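Alpha/beta hydrolase fold-3 domain protein (Sulfolobus islandicus, PDB 5LK6) probably hydrolyses carboxylic ester bonds, as a thermostable lipase or carboxylesterase of the alpha/beta hydrolase fold. Local coordinates at residues P52-N57 with S125-N130. Numbering follows the deposited sequence.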
# COMPACT_ATOMS: atom_id res chain seq x y z
N PRO A 52 28.73 20.18 2.71
CA PRO A 52 29.42 20.86 3.79
C PRO A 52 28.57 20.99 5.07
O PRO A 52 27.88 21.99 5.30
CB PRO A 52 29.78 22.23 3.15
CG PRO A 52 28.68 22.49 2.21
CD PRO A 52 28.28 21.13 1.67
N GLY A 53 28.65 19.97 5.92
CA GLY A 53 27.90 19.94 7.17
C GLY A 53 28.44 20.83 8.28
O GLY A 53 29.60 21.12 8.31
N SER A 54 27.58 21.18 9.23
CA SER A 54 27.97 21.94 10.41
C SER A 54 29.08 21.22 11.23
O SER A 54 29.93 21.89 11.79
CB SER A 54 26.74 22.33 11.28
OG SER A 54 26.32 21.35 12.24
N GLU A 55 29.10 19.88 11.26
CA GLU A 55 30.10 19.12 12.04
C GLU A 55 30.96 18.16 11.25
O GLU A 55 31.91 17.59 11.79
CB GLU A 55 29.41 18.33 13.16
CG GLU A 55 29.02 19.19 14.35
CD GLU A 55 28.26 18.44 15.41
OE1 GLU A 55 28.18 17.18 15.32
OE2 GLU A 55 27.74 19.13 16.33
N ALA A 56 30.63 17.92 9.99
CA ALA A 56 31.42 17.01 9.20
C ALA A 56 31.22 17.26 7.73
O ALA A 56 30.31 17.96 7.33
CB ALA A 56 31.03 15.58 9.53
N ASN A 57 32.08 16.66 6.95
CA ASN A 57 31.93 16.62 5.54
C ASN A 57 31.15 15.34 5.16
O ASN A 57 31.70 14.22 5.18
CB ASN A 57 33.29 16.70 4.85
CG ASN A 57 33.22 17.53 3.60
OD1 ASN A 57 33.17 17.00 2.48
ND2 ASN A 57 33.13 18.85 3.78
N SER A 125 21.83 14.38 9.06
CA SER A 125 20.63 14.20 8.26
C SER A 125 19.91 15.55 8.03
O SER A 125 19.46 15.83 6.92
CB SER A 125 19.68 13.18 8.91
OG SER A 125 20.24 11.89 8.87
N PHE A 126 19.83 16.38 9.07
CA PHE A 126 19.30 17.73 8.93
C PHE A 126 20.15 18.64 8.06
O PHE A 126 19.63 19.35 7.23
CB PHE A 126 19.21 18.40 10.28
CG PHE A 126 18.62 19.78 10.22
CD1 PHE A 126 17.25 19.95 9.96
CD2 PHE A 126 19.42 20.92 10.42
CE1 PHE A 126 16.68 21.23 9.91
CE2 PHE A 126 18.86 22.20 10.38
CZ PHE A 126 17.50 22.36 10.11
N ASP A 127 21.44 18.68 8.32
CA ASP A 127 22.33 19.56 7.59
C ASP A 127 22.32 19.27 6.11
O ASP A 127 22.37 20.21 5.33
CB ASP A 127 23.77 19.44 8.11
CG ASP A 127 23.94 20.08 9.46
OD1 ASP A 127 23.00 20.74 9.93
OD2 ASP A 127 25.02 19.91 10.06
N ALA A 128 22.31 17.97 5.74
CA ALA A 128 22.16 17.52 4.35
C ALA A 128 20.80 17.94 3.78
O ALA A 128 20.75 18.50 2.69
CB ALA A 128 22.34 16.03 4.23
N THR A 129 19.72 17.75 4.52
CA THR A 129 18.42 18.17 4.04
C THR A 129 18.40 19.68 3.75
O THR A 129 17.95 20.13 2.70
CB THR A 129 17.30 17.77 5.01
OG1 THR A 129 17.26 16.35 5.07
CG2 THR A 129 15.93 18.28 4.56
N ASN A 130 18.94 20.44 4.69
CA ASN A 130 18.95 21.88 4.62
C ASN A 130 19.79 22.36 3.45
O ASN A 130 19.39 23.26 2.69
CB ASN A 130 19.50 22.40 5.93
CG ASN A 130 19.31 23.88 6.09
OD1 ASN A 130 18.23 24.40 6.38
ND2 ASN A 130 20.40 24.57 5.96
O HOH W 1 27.15 17.81 10.04
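Gly53 and Asp127 bring the backbones together, their CA atoms 5.6 Å apart, where the turn of a beta hairpin rests against a helix at the edge of the alpha/beta hydrolase fold. The hairpin joins the antiparallel strands 46-52 and 57-63 at one border of the central sheet, and 125-130 belongs to helix 120-133, packed on its other flank by helix 152-163. A weak bond, Gly53 N to Ala56 O at 3.0 Å, closes the turn. Between turn and helix a single carboxylate oxygen of Asp127 does nearly all the work. Asp127 CG lies anti to the residue's own carbonyl carbon (chi1 -72°), which sends the carboxylate out from the helix toward the turn. Ser54 grips Asp127 OD2 twice, through its N at 3.0 Å and its OG at 2.9 Å. The hydroxyl comes in on the syn lone pair, on the side of OD1, whereas the amide approaches from above the carboxylate plane, 52° out of it, with a bent N-H...O angle of 144°. The Ser54 hydroxyl turns back beside its own amide, close enough for both donors to face one oxygen. Replacing Asp127 with alanine removes the shared acceptor, which is likely to leave the Ser54 amide and hydroxyl without a mate and the turn less firmly held to the helix. Glu55 points its carboxylate elsewhere, into a salt bridge with Arg111, while Ile123, earlier on the helix, touches the side chains of Ser54 and Glu55. The contact lies at the surface, and a water extends it: the molecule donates to Asp127 OD2 at 3.0 Å and accepts from Glu55 N at 3.1 Å.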